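Local coordinates for protein ethylbenzene dehydrogenase beta-subunit (Aromatoleum aromaticum, PDB 2IVF) that serves as the iron-sulfur subunit of a dehydrogenase complex, carrying three SF4 clusters and one F3S cluster and built around a 4Fe-4S dicluster domain, at residues Pro60-Pro65 against Pro124-Asn129; Ile41-Pro46 against Met51-Val56; Ile199-Asn202 against Thr207-Lys210. All coordinates share one frame; numbering follows the deposited sequence.

How the interactions relate
All three contacts are largely buried, but their chemistry differs with their place. Interaction 1 joins two irregular loops through aromatic rings, with K62 as its exposed margin. Interaction 2 links the end of helix 33-42 to the approach to strand 55-59 and packs two tryptophans beside an SF4 cluster. Interaction 3 is a beta hairpin, held mainly by backbone hydrogen bonds, between a second SF4 cluster and the F3S cluster. Interactions 1 and 2 meet where the hydroxyls of Y64 and Y128 reach the backbone of R52 and V56. Interactions 2 and 3 are joined by the salt bridge of R45 to E209.

Interaction 1: Pro60-Pro65 against Pro124-Asn129; sequences PGKGYP and PAWGYN
The ring of Y64 receives the edge of Y128 on one face. This is an offset edge-to-face (T-shaped) pair, with centroids 5.4 Å apart and planes at 79°. The closest atoms are Y64 CD1 and Y128 CD1, 3.6 Å apart. At the edge of the Y64 ring, in its plane, sits water 1. One face of the Y128 ring carries CB of N129. The W126 indole has G63 O near its plane, at the edge. K62 meets the indole obliquely, with K62 CD 3.7 Å from W126 CH2. K62 CG is anti to the carbonyl carbon (chi1 -67°), and the chain runs extended past the six-membered ring. In this iron-sulfur protein the contact joins the irregular loop that follows strand 55-59 to the irregular loop that leads to strand 136-138, the two outer strands of one antiparallel sheet. The tyrosine hydroxyls are held outside the pair: Y64 OH bonds to S91 O and R52 N, and Y128 OH to Q32 and V56 N. Between the backbones, water 1 donates to G63 O at 3.1 Å and accepts from N129 N at 3.1 Å. W126 also makes a cation-pi contact with R66, and its ring meets that of W130.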
ATOM      1  N   PRO B  60      11.380   6.180  15.740  1.00 23.54           N
ATOM      2  CA  PRO B  60      12.502   7.104  15.456  1.00 23.93           C
ATOM      3  C   PRO B  60      12.803   7.197  13.988  1.00 25.39           C
ATOM      4  O   PRO B  60      12.711   6.172  13.243  1.00 23.91           O
ATOM      5  CB  PRO B  60      13.711   6.426  16.118  1.00 24.65           C
ATOM      6  CG  PRO B  60      13.149   5.575  17.138  1.00 24.95           C
ATOM      7  CD  PRO B  60      11.733   5.283  16.844  1.00 24.46           C
ATOM      8  N   GLY B  61      13.190   8.396  13.567  1.00 25.21           N
ATOM      9  CA  GLY B  61      13.590   8.634  12.184  1.00 25.59           C
ATOM     10  C   GLY B  61      14.048  10.079  12.073  1.00 25.43           C
ATOM     11  O   GLY B  61      14.081  10.802  13.078  1.00 24.93           O
ATOM     12  N   LYS B  62      14.395  10.492  10.867  1.00 25.97           N
ATOM     13  CA  LYS B  62      14.866  11.868  10.634  1.00 27.01           C
ATOM     14  C   LYS B  62      13.684  12.852  10.496  1.00 26.26           C
ATOM     15  O   LYS B  62      13.865  14.060  10.606  1.00 27.41           O
ATOM     16  CB  LYS B  62      15.786  11.930   9.425  1.00 27.46           C
ATOM     17  CG  LYS B  62      17.114  11.186   9.659  1.00 28.28           C
ATOM     18  CD  LYS B  62      18.060  11.355   8.539  1.00 31.43           C
ATOM     19  CE  LYS B  62      19.291  10.459   8.674  1.00 34.78           C
ATOM     20  NZ  LYS B  62      20.146  10.807   7.503  1.00 41.55           N
ATOM     21  N   GLY B  63      12.479  12.310  10.324  1.00 26.55           N
ATOM     22  CA  GLY B  63      11.289  13.102  10.200  1.00 25.83           C
ATOM     23  C   GLY B  63      11.231  13.826   8.873  1.00 26.09           C
ATOM     24  O   GLY B  63      11.892  13.455   7.889  1.00 26.71           O
ATOM     25  N   TYR B  64      10.387  14.842   8.846  1.00 23.96           N
ATOM     26  CA  TYR B  64      10.089  15.560   7.640  1.00 24.20           C
ATOM     27  C   TYR B  64       9.860  17.021   7.972  1.00 24.58           C
ATOM     28  O   TYR B  64       9.083  17.300   8.836  1.00 27.49           O
ATOM     29  CB  TYR B  64       8.839  15.022   6.961  1.00 24.38           C
ATOM     30  CG  TYR B  64       8.514  15.831   5.716  1.00 23.66           C
ATOM     31  CD1 TYR B  64       9.163  15.594   4.542  1.00 23.72           C
ATOM     32  CD2 TYR B  64       7.656  16.910   5.768  1.00 23.93           C
ATOM     33  CE1 TYR B  64       8.907  16.317   3.415  1.00 24.65           C
ATOM     34  CE2 TYR B  64       7.386  17.649   4.647  1.00 25.76           C
ATOM     35  CZ  TYR B  64       8.019  17.368   3.465  1.00 23.56           C
ATOM     36  OH  TYR B  64       7.753  18.147   2.346  1.00 24.45           O
ATOM     37  N   PRO B  65      10.557  17.947   7.313  1.00 26.07           N
ATOM     38  CA  PRO B  65      11.699  17.678   6.479  1.00 25.71           C
ATOM     39  C   PRO B  65      12.771  16.984   7.295  1.00 25.50           C
ATOM     40  O   PRO B  65      12.718  16.988   8.536  1.00 24.96           O
ATOM     41  CB  PRO B  65      12.182  19.063   6.058  1.00 26.77           C
ATOM     42  CG  PRO B  65      11.011  19.937   6.242  1.00 26.22           C
ATOM     43  CD  PRO B  65      10.200  19.377   7.335  1.00 26.42           C
ATOM     44  N   PRO B 124      18.749   9.588  -6.196  1.00 25.91           N
ATOM     45  CA  PRO B 124      18.549  10.163  -4.875  1.00 25.76           C
ATOM     46  C   PRO B 124      19.219   9.320  -3.823  1.00 25.36           C
ATOM     47  O   PRO B 124      19.292   8.106  -3.955  1.00 24.31           O
ATOM     48  CB  PRO B 124      17.036  10.136  -4.705  1.00 25.48           C
ATOM     49  CG  PRO B 124      16.536   9.021  -5.592  1.00 24.73           C
ATOM     50  CD  PRO B 124      17.542   8.918  -6.723  1.00 26.47           C
ATOM     51  N   ALA B 125      19.735   9.966  -2.794  1.00 24.37           N
ATOM     52  CA  ALA B 125      20.232   9.257  -1.636  1.00 24.03           C
ATOM     53  C   ALA B 125      19.365   9.589  -0.426  1.00 24.41           C
ATOM     54  O   ALA B 125      19.677   9.208   0.723  1.00 22.48           O
ATOM     55  CB  ALA B 125      21.729   9.637  -1.399  1.00 24.88           C
ATOM     56  N   TRP B 126      18.293  10.341  -0.686  1.00 24.27           N
ATOM     57  CA  TRP B 126      17.296  10.651   0.288  1.00 24.16           C
ATOM     58  C   TRP B 126      16.046  11.071  -0.469  1.00 24.47           C
ATOM     59  O   TRP B 126      16.084  11.353  -1.679  1.00 24.35           O
ATOM     60  CB  TRP B 126      17.772  11.755   1.219  1.00 25.21           C
ATOM     61  CG  TRP B 126      16.800  12.081   2.278  1.00 24.96           C
ATOM     62  CD1 TRP B 126      15.929  13.135   2.296  1.00 27.04           C
ATOM     63  CD2 TRP B 126      16.550  11.334   3.475  1.00 26.54           C
ATOM     64  NE1 TRP B 126      15.170  13.104   3.438  1.00 26.04           N
ATOM     65  CE2 TRP B 126      15.515  11.993   4.169  1.00 28.89           C
ATOM     66  CE3 TRP B 126      17.090  10.167   4.027  1.00 27.76           C
ATOM     67  CZ2 TRP B 126      15.020  11.523   5.356  1.00 25.12           C
ATOM     68  CZ3 TRP B 126      16.630   9.737   5.230  1.00 25.71           C
ATOM     69  CH2 TRP B 126      15.614  10.402   5.891  1.00 26.15           C
ATOM     70  N   GLY B 127      14.936  11.046   0.242  1.00 23.06           N
ATOM     71  CA  GLY B 127      13.688  11.582  -0.241  1.00 23.66           C
ATOM     72  C   GLY B 127      12.632  11.478   0.842  1.00 23.17           C
ATOM     73  O   GLY B 127      12.888  10.992   1.959  1.00 22.93           O
ATOM     74  N   TYR B 128      11.425  11.897   0.499  1.00 24.07           N
ATOM     75  CA  TYR B 128      10.289  11.821   1.405  1.00 24.05           C
ATOM     76  C   TYR B 128      10.162  10.376   1.897  1.00 24.42           C
ATOM     77  O   TYR B 128      10.141   9.450   1.079  1.00 25.30           O
ATOM     78  CB  TYR B 128       9.009  12.216   0.660  1.00 24.48           C
ATOM     79  CG  TYR B 128       7.798  12.073   1.547  1.00 24.16           C
ATOM     80  CD1 TYR B 128       7.613  12.905   2.628  1.00 24.92           C
ATOM     81  CD2 TYR B 128       6.910  11.028   1.376  1.00 25.05           C
ATOM     82  CE1 TYR B 128       6.518  12.746   3.483  1.00 26.53           C
ATOM     83  CE2 TYR B 128       5.808  10.858   2.203  1.00 22.97           C
ATOM     84  CZ  TYR B 128       5.634  11.704   3.279  1.00 23.32           C
ATOM     85  OH  TYR B 128       4.542  11.531   4.094  1.00 23.60           O
ATOM     86  N   ASN B 129      10.096  10.192   3.218  1.00 24.47           N
ATOM     87  CA  ASN B 129       9.806   8.900   3.817  1.00 24.55           C
ATOM     88  C   ASN B 129      10.862   7.851   3.473  1.00 24.68           C
ATOM     89  O   ASN B 129      10.591   6.658   3.406  1.00 25.20           O
ATOM     90  CB  ASN B 129       8.407   8.425   3.385  1.00 25.35           C
ATOM     91  CG  ASN B 129       7.867   7.353   4.286  1.00 24.02           C
ATOM     92  OD1 ASN B 129       8.239   7.307   5.459  1.00 24.03           O
ATOM     93  ND2 ASN B 129       7.027   6.457   3.756  1.00 23.97           N
TER
HETATM   94  O   HOH W   1      11.149  12.403   5.056  1.00 21.12           O

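Interaction 2: Ile41-Pro46 against Met51-Val56; sequences IWTKRP and MRWNNV. With SF4 (iron/sulfur cluster), chain U.
W53 meets its partners across the contact mostly through its six-membered ring. Its CB starts beside the cluster, 3.9 Å from S4 of SF4 (chain U). CG is anti to the carbonyl carbon (chi1 -64°), which carries the indole toward 41-46. Over one face lies the methyl of T43. T43 CG2 is 3.7 Å from the centroid of the W53 six-membered ring and 19° off the normal, a CH-pi contact. At the indole edge, W53 CE3 is 3.6 Å from S3 of the same SF4. The next atom, W53 CZ3, is pressed against CB of W42 at 3.2 Å, a tight approach. The two indole planes are 21° apart but slid, so the rings barely overlap. At the tip, W53 CH2 lies 3.9 Å from R45 NH2, in the guanidinium plane. On the pyrrole side, W53 NE1 gives a weak hydrogen bond to the sulfur of M51.

The guanidinium is steadied by its own segment, since R45 NH2 bonds to W42 O at 2.8 Å and R45 NE adds a weak bond to the same oxygen. NH2 also forms a salt bridge with E209 OE1. Water 2 accepts from W53 N and hydrogen-bonds T43 OG1, so it bridges the T43 hydroxyl to the W53 backbone amide.

W42 CD1 also lies 3.6 Å from S3 of SF4, while I41 CG2 covers one face of its ring. Y68 of the alpha-subunit packs on W53 and R45. The connection between helix 33-42 and strand 55-59 thus lines one side of an SF4 pocket, with W42, W53 and N54 among its residues, in this four-cluster iron-sulfur subunit.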
ATOM      1  N   ILE B  41      -5.398  17.470  -3.467  1.00 23.87           N
ATOM      2  CA  ILE B  41      -6.103  18.742  -3.586  1.00 23.10           C
ATOM      3  C   ILE B  41      -5.154  19.912  -3.760  1.00 23.73           C
ATOM      4  O   ILE B  41      -5.309  20.694  -4.712  1.00 22.47           O
ATOM      5  CB  ILE B  41      -7.010  19.036  -2.381  1.00 23.02           C
ATOM      6  CG1 ILE B  41      -7.875  17.836  -2.065  1.00 22.13           C
ATOM      7  CG2 ILE B  41      -7.862  20.328  -2.659  1.00 22.27           C
ATOM      8  CD1 ILE B  41      -8.521  17.864  -0.675  1.00 23.00           C
ATOM      9  N   TRP B  42      -4.170  20.030  -2.869  1.00 23.71           N
ATOM     10  CA  TRP B  42      -3.422  21.266  -2.720  1.00 24.79           C
ATOM     11  C   TRP B  42      -2.038  21.326  -3.325  1.00 24.06           C
ATOM     12  O   TRP B  42      -1.564  22.440  -3.602  1.00 24.06           O
ATOM     13  CB  TRP B  42      -3.299  21.689  -1.245  1.00 25.34           C
ATOM     14  CG  TRP B  42      -4.583  21.613  -0.512  1.00 25.88           C
ATOM     15  CD1 TRP B  42      -4.871  20.752   0.490  1.00 27.40           C
ATOM     16  CD2 TRP B  42      -5.780  22.370  -0.746  1.00 27.21           C
ATOM     17  NE1 TRP B  42      -6.167  20.928   0.917  1.00 27.96           N
ATOM     18  CE2 TRP B  42      -6.741  21.923   0.185  1.00 25.68           C
ATOM     19  CE3 TRP B  42      -6.136  23.387  -1.647  1.00 27.07           C
ATOM     20  CZ2 TRP B  42      -8.041  22.427   0.223  1.00 27.34           C
ATOM     21  CZ3 TRP B  42      -7.420  23.904  -1.590  1.00 26.79           C
ATOM     22  CH2 TRP B  42      -8.353  23.429  -0.667  1.00 27.17           C
ATOM     23  N   THR B  43      -1.340  20.208  -3.459  1.00 23.83           N
ATOM     24  CA  THR B  43       0.093  20.327  -3.732  1.00 24.16           C
ATOM     25  C   THR B  43       0.546  19.525  -4.922  1.00 24.74           C
ATOM     26  O   THR B  43       1.566  18.852  -4.886  1.00 25.13           O
ATOM     27  CB  THR B  43       0.996  20.038  -2.475  1.00 22.89           C
ATOM     28  OG1 THR B  43       0.764  18.717  -1.973  1.00 22.97           O
ATOM     29  CG2 THR B  43       0.691  21.028  -1.391  1.00 24.06           C
ATOM     30  N   LYS B  44      -0.196  19.671  -5.995  1.00 25.30           N
ATOM     31  CA  LYS B  44       0.232  19.223  -7.306  1.00 26.48           C
ATOM     32  C   LYS B  44       0.491  20.371  -8.290  1.00 26.75           C
ATOM     33  O   LYS B  44       0.756  20.139  -9.459  1.00 27.72           O
ATOM     34  CB  LYS B  44      -0.797  18.235  -7.863  1.00 26.32           C
ATOM     35  CG  LYS B  44      -0.674  16.916  -7.212  1.00 27.38           C
ATOM     36  CD  LYS B  44      -1.810  15.961  -7.552  1.00 26.69           C
ATOM     37  CE  LYS B  44      -1.905  15.601  -8.990  1.00 26.95           C
ATOM     38  NZ  LYS B  44      -3.083  14.684  -9.174  1.00 24.41           N
ATOM     39  N   ARG B  45       0.390  21.606  -7.811  1.00 27.04           N
ATOM     40  CA  ARG B  45       0.689  22.793  -8.588  1.00 27.62           C
ATOM     41  C   ARG B  45       2.197  22.954  -8.760  1.00 27.50           C
ATOM     42  O   ARG B  45       2.950  22.561  -7.874  1.00 28.02           O
ATOM     43  CB  ARG B  45       0.151  24.019  -7.840  1.00 27.84           C
ATOM     44  CG  ARG B  45      -1.352  24.027  -7.686  1.00 28.75           C
ATOM     45  CD  ARG B  45      -1.825  25.186  -6.850  1.00 29.19           C
ATOM     46  NE  ARG B  45      -1.672  24.893  -5.442  1.00 30.70           N
ATOM     47  CZ  ARG B  45      -0.839  25.528  -4.623  1.00 30.18           C
ATOM     48  NH1 ARG B  45      -0.087  26.537  -5.053  1.00 28.21           N
ATOM     49  NH2 ARG B  45      -0.781  25.154  -3.361  1.00 29.72           N
ATOM     50  N   PRO B  46       2.655  23.493  -9.902  1.00 27.74           N
ATOM     51  CA  PRO B  46       4.100  23.747 -10.076  1.00 27.30           C
ATOM     52  C   PRO B  46       4.683  24.524  -8.895  1.00 26.60           C
ATOM     53  O   PRO B  46       4.105  25.520  -8.453  1.00 26.73           O
ATOM     54  CB  PRO B  46       4.167  24.570 -11.372  1.00 27.58           C
ATOM     55  CG  PRO B  46       2.925  24.224 -12.111  1.00 29.06           C
ATOM     56  CD  PRO B  46       1.884  23.863 -11.104  1.00 28.87           C
ATOM     57  N   MET B  51       6.107  19.599  -1.502  1.00 25.06           N
ATOM     58  CA  MET B  51       5.493  19.913  -0.234  1.00 24.81           C
ATOM     59  C   MET B  51       4.573  18.806   0.190  1.00 24.29           C
ATOM     60  O   MET B  51       3.648  18.432  -0.556  1.00 24.12           O
ATOM     61  CB  MET B  51       4.681  21.180  -0.348  1.00 24.71           C
ATOM     62  CG  MET B  51       5.437  22.383  -0.864  1.00 25.44           C
ATOM     63  SD  MET B  51       4.308  23.793  -0.992  1.00 25.07           S
ATOM     64  CE  MET B  51       5.407  25.098  -1.588  1.00 25.35           C
ATOM     65  N   ARG B  52       4.815  18.293   1.393  1.00 23.79           N
ATOM     66  CA  ARG B  52       3.919  17.344   2.052  1.00 23.96           C
ATOM     67  C   ARG B  52       3.399  18.011   3.284  1.00 24.72           C
ATOM     68  O   ARG B  52       3.892  17.801   4.398  1.00 24.51           O
ATOM     69  CB  ARG B  52       4.648  16.023   2.378  1.00 24.49           C
ATOM     70  CG  ARG B  52       4.847  15.142   1.175  1.00 24.23           C
ATOM     71  CD  ARG B  52       6.148  15.493   0.457  1.00 27.44           C
ATOM     72  NE  ARG B  52       6.381  14.611  -0.689  1.00 23.29           N
ATOM     73  CZ  ARG B  52       7.472  14.656  -1.427  1.00 21.73           C
ATOM     74  NH1 ARG B  52       8.399  15.557  -1.176  1.00 23.16           N
ATOM     75  NH2 ARG B  52       7.646  13.816  -2.433  1.00 23.50           N
ATOM     76  N   TRP B  53       2.408  18.864   3.068  1.00 23.94           N
ATOM     77  CA  TRP B  53       1.818  19.639   4.159  1.00 24.15           C
ATOM     78  C   TRP B  53       1.314  18.671   5.205  1.00 24.00           C
ATOM     79  O   TRP B  53       1.512  18.900   6.375  1.00 24.90           O
ATOM     80  CB  TRP B  53       0.682  20.511   3.692  1.00 22.52           C
ATOM     81  CG  TRP B  53       1.013  21.584   2.724  1.00 22.26           C
ATOM     82  CD1 TRP B  53       2.250  22.081   2.391  1.00 22.95           C
ATOM     83  CD2 TRP B  53       0.059  22.390   2.022  1.00 23.00           C
ATOM     84  NE1 TRP B  53       2.113  23.112   1.528  1.00 24.35           N
ATOM     85  CE2 TRP B  53       0.784  23.341   1.287  1.00 23.82           C
ATOM     86  CE3 TRP B  53      -1.344  22.404   1.963  1.00 23.41           C
ATOM     87  CZ2 TRP B  53       0.169  24.256   0.455  1.00 19.55           C
ATOM     88  CZ3 TRP B  53      -1.955  23.324   1.184  1.00 23.25           C
ATOM     89  CH2 TRP B  53      -1.204  24.257   0.435  1.00 22.59           C
ATOM     90  N   ASN B  54       0.696  17.569   4.779  1.00 24.79           N
ATOM     91  CA  ASN B  54       0.478  16.453   5.646  1.00 24.28           C
ATOM     92  C   ASN B  54       1.581  15.485   5.332  1.00 24.81           C
ATOM     93  O   ASN B  54       1.769  15.084   4.167  1.00 22.13           O
ATOM     94  CB  ASN B  54      -0.862  15.753   5.416  1.00 25.04           C
ATOM     95  CG  ASN B  54      -1.018  14.562   6.326  1.00 24.95           C
ATOM     96  OD1 ASN B  54      -1.723  14.632   7.313  1.00 26.41           O
ATOM     97  ND2 ASN B  54      -0.298  13.458   6.022  1.00 22.41           N
ATOM     98  N   ASN B  55       2.364  15.178   6.358  1.00 23.86           N
ATOM     99  CA  ASN B  55       3.471  14.268   6.180  1.00 23.71           C
ATOM    100  C   ASN B  55       3.419  13.141   7.197  1.00 24.36           C
ATOM    101  O   ASN B  55       2.963  13.326   8.325  1.00 24.35           O
ATOM    102  CB  ASN B  55       4.818  14.993   6.246  1.00 23.35           C
ATOM    103  CG  ASN B  55       4.944  15.876   7.421  1.00 22.54           C
ATOM    104  OD1 ASN B  55       4.569  17.073   7.357  1.00 26.51           O
ATOM    105  ND2 ASN B  55       5.508  15.363   8.474  1.00 16.88           N
ATOM    106  N   VAL B  56       3.889  11.980   6.791  1.00 23.70           N
ATOM    107  CA  VAL B  56       3.920  10.826   7.702  1.00 23.92           C
ATOM    108  C   VAL B  56       5.227  10.111   7.593  1.00 23.79           C
ATOM    109  O   VAL B  56       5.635   9.731   6.508  1.00 23.62           O
ATOM    110  CB  VAL B  56       2.791   9.814   7.449  1.00 23.76           C
ATOM    111  CG1 VAL B  56       2.806   8.798   8.543  1.00 22.72           C
ATOM    112  CG2 VAL B  56       1.416  10.467   7.343  1.00 23.25           C
TER
HETATM  113 FE1  SF4 U1359      -3.583  20.893   6.059  1.00 24.74          FE
HETATM  114 FE2  SF4 U1359      -3.373  19.445   3.877  1.00 24.78          FE
HETATM  115 FE3  SF4 U1359      -4.474  18.372   6.083  1.00 26.01          FE
HETATM  116 FE4  SF4 U1359      -5.885  20.203   4.705  1.00 23.99          FE
HETATM  117  S1  SF4 U1359      -5.278  18.117   3.967  1.00 24.55           S
HETATM  118  S2  SF4 U1359      -5.558  20.208   6.958  1.00 24.48           S
HETATM  119  S3  SF4 U1359      -4.189  21.601   3.935  1.00 23.52           S
HETATM  120  S4  SF4 U1359      -2.257  19.071   5.789  1.00 24.40           S
HETATM  121  O   HOH W   2       0.595  18.306   0.731  1.00 16.60           O

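Interaction 3: Ile199-Asn202 against Thr207-Lys210; sequences IYFN and TSEK. With SF4 (iron/sulfur cluster), chain S.
Y200 and E209 form the tight centre of this antiparallel hairpin. They are a hydrogen-bonded pair: Y200 N donates to E209 O and E209 N to Y200 O, both at 2.8 Å. The second bond is nearly straight at 171°. Beside them, F201 and S208 are a non-hydrogen-bonded pair, with CA atoms 4.1 Å apart. The edge of the F201 ring faces S208 OG, and that buried hydroxyl has no hydrogen-bonding partner in the model. The side chains of N202 and E209 run side by side. N202 ND2 donates to E209 OE2 at 2.8 Å, in the amide plane, with amide and carboxylate 12° apart. E209 OE1 turns instead to Y68 of the alpha-subunit.

The ends are looser. At the N202 end the pairing is uneven: N202 N to T207 O is short at 2.7 Å, and the return bond from T207 N to N202 O is weak at 3.4 Å. At the other end, the side chains of I199 and K210 meet lightly and turn to SF4 (chain S). I199 CG1 comes within 3.2 Å of its S3. The bend at chi3 (-71°) brings K210 CE to 3.8 Å from the same sulfur, and a second bend at chi4 turns NZ to V177 O.

The face bearing I199 and S208 packs against helix 189-193, with S208 touching the F3S cluster, while Y200, on the other face, meets M51 and, in strand 55-59, N55.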
ATOM      1  N   ILE B 199       6.382  25.265   7.034  1.00 24.60           N
ATOM      2  CA  ILE B 199       6.183  26.203   5.935  1.00 24.55           C
ATOM      3  C   ILE B 199       7.243  25.867   4.910  1.00 24.63           C
ATOM      4  O   ILE B 199       8.392  25.568   5.278  1.00 24.07           O
ATOM      5  CB  ILE B 199       6.367  27.683   6.350  1.00 24.97           C
ATOM      6  CG1 ILE B 199       5.509  28.061   7.537  1.00 26.34           C
ATOM      7  CG2 ILE B 199       6.045  28.607   5.188  1.00 24.47           C
ATOM      8  CD1 ILE B 199       5.379  29.635   7.771  1.00 25.98           C
ATOM      9  N   TYR B 200       6.856  25.943   3.630  1.00 24.58           N
ATOM     10  CA  TYR B 200       7.607  25.403   2.513  1.00 23.69           C
ATOM     11  C   TYR B 200       7.700  26.417   1.372  1.00 23.86           C
ATOM     12  O   TYR B 200       6.696  26.941   0.917  1.00 23.11           O
ATOM     13  CB  TYR B 200       6.934  24.134   1.949  1.00 24.58           C
ATOM     14  CG  TYR B 200       6.646  23.091   2.992  1.00 24.50           C
ATOM     15  CD1 TYR B 200       7.582  22.120   3.288  1.00 22.82           C
ATOM     16  CD2 TYR B 200       5.485  23.147   3.749  1.00 25.50           C
ATOM     17  CE1 TYR B 200       7.350  21.191   4.322  1.00 27.58           C
ATOM     18  CE2 TYR B 200       5.243  22.228   4.771  1.00 25.30           C
ATOM     19  CZ  TYR B 200       6.161  21.252   5.048  1.00 25.69           C
ATOM     20  OH  TYR B 200       5.930  20.331   6.053  1.00 25.53           O
ATOM     21  N   PHE B 201       8.903  26.641   0.883  1.00 22.99           N
ATOM     22  CA  PHE B 201       9.103  27.556  -0.204  1.00 22.51           C
ATOM     23  C   PHE B 201       8.579  26.961  -1.496  1.00 22.89           C
ATOM     24  O   PHE B 201       8.807  25.791  -1.778  1.00 21.26           O
ATOM     25  CB  PHE B 201      10.574  27.874  -0.367  1.00 21.63           C
ATOM     26  CG  PHE B 201      10.852  28.974  -1.334  1.00 21.61           C
ATOM     27  CD1 PHE B 201      10.208  30.208  -1.230  1.00 20.43           C
ATOM     28  CD2 PHE B 201      11.793  28.800  -2.325  1.00 21.25           C
ATOM     29  CE1 PHE B 201      10.480  31.205  -2.120  1.00 20.94           C
ATOM     30  CE2 PHE B 201      12.095  29.806  -3.193  1.00 21.64           C
ATOM     31  CZ  PHE B 201      11.433  31.022  -3.098  1.00 21.63           C
ATOM     32  N   ASN B 202       7.888  27.797  -2.264  1.00 23.26           N
ATOM     33  CA  ASN B 202       7.442  27.473  -3.632  1.00 23.55           C
ATOM     34  C   ASN B 202       8.361  28.276  -4.559  1.00 24.02           C
ATOM     35  O   ASN B 202       8.252  29.493  -4.669  1.00 24.73           O
ATOM     36  CB  ASN B 202       5.979  27.852  -3.797  1.00 23.77           C
ATOM     37  CG  ASN B 202       5.449  27.614  -5.184  1.00 23.74           C
ATOM     38  OD1 ASN B 202       6.180  27.699  -6.160  1.00 24.61           O
ATOM     39  ND2 ASN B 202       4.156  27.307  -5.278  1.00 22.81           N
ATOM     40  N   THR B 207       6.993  32.299  -3.302  1.00 24.16           N
ATOM     41  CA  THR B 207       6.338  32.563  -2.031  1.00 24.31           C
ATOM     42  C   THR B 207       6.489  31.261  -1.276  1.00 24.22           C
ATOM     43  O   THR B 207       6.945  30.257  -1.842  1.00 22.32           O
ATOM     44  CB  THR B 207       4.818  32.846  -2.204  1.00 24.75           C
ATOM     45  OG1 THR B 207       4.199  31.673  -2.763  1.00 24.29           O
ATOM     46  CG2 THR B 207       4.550  34.099  -3.076  1.00 24.94           C
ATOM     47  N   SER B 208       6.175  31.322   0.005  1.00 23.50           N
ATOM     48  CA  SER B 208       6.075  30.146   0.823  1.00 23.32           C
ATOM     49  C   SER B 208       4.606  29.775   1.064  1.00 23.08           C
ATOM     50  O   SER B 208       3.704  30.617   1.089  1.00 23.35           O
ATOM     51  CB  SER B 208       6.826  30.348   2.138  1.00 23.89           C
ATOM     52  OG  SER B 208       8.228  30.492   1.901  1.00 23.35           O
ATOM     53  N   GLU B 209       4.399  28.473   1.187  1.00 23.75           N
ATOM     54  CA  GLU B 209       3.097  27.919   1.375  1.00 24.12           C
ATOM     55  C   GLU B 209       3.125  26.933   2.537  1.00 23.87           C
ATOM     56  O   GLU B 209       4.180  26.506   2.994  1.00 25.26           O
ATOM     57  CB  GLU B 209       2.668  27.199   0.124  1.00 24.04           C
ATOM     58  CG  GLU B 209       2.555  28.102  -1.087  1.00 24.87           C
ATOM     59  CD  GLU B 209       1.694  27.512  -2.145  1.00 25.05           C
ATOM     60  OE1 GLU B 209       0.497  27.248  -1.876  1.00 29.55           O
ATOM     61  OE2 GLU B 209       2.190  27.350  -3.267  1.00 25.51           O
ATOM     62  N   LYS B 210       1.934  26.545   2.965  1.00 23.54           N
ATOM     63  CA  LYS B 210       1.779  25.720   4.126  1.00 23.13           C
ATOM     64  C   LYS B 210       0.346  25.178   4.184  1.00 22.06           C
ATOM     65  O   LYS B 210      -0.559  25.634   3.486  1.00 23.82           O
ATOM     66  CB  LYS B 210       2.040  26.596   5.378  1.00 22.08           C
ATOM     67  CG  LYS B 210       0.997  27.657   5.620  1.00 23.55           C
ATOM     68  CD  LYS B 210       1.244  28.448   6.877  1.00 22.41           C
ATOM     69  CE  LYS B 210       1.007  27.697   8.157  1.00 22.02           C
ATOM     70  NZ  LYS B 210      -0.340  27.051   8.180  1.00 21.44           N
TER
HETATM   71 FE1  SF4 S1357       5.113  26.385  12.136  1.00 22.83          FE
HETATM   72 FE2  SF4 S1357       3.707  28.607  12.032  1.00 23.91          FE
HETATM   73 FE3  SF4 S1357       3.272  26.802  14.054  1.00 22.80          FE
HETATM   74 FE4  SF4 S1357       2.497  26.169  11.500  1.00 24.21          FE
HETATM   75  S1  SF4 S1357       1.669  27.873  12.826  1.00 23.95           S
HETATM   76  S2  SF4 S1357       3.679  24.841  12.972  1.00 23.92           S
HETATM   77  S3  SF4 S1357       4.093  27.224  10.286  1.00 21.53           S
HETATM   78  S4  SF4 S1357       5.176  28.057  13.718  1.00 22.74           S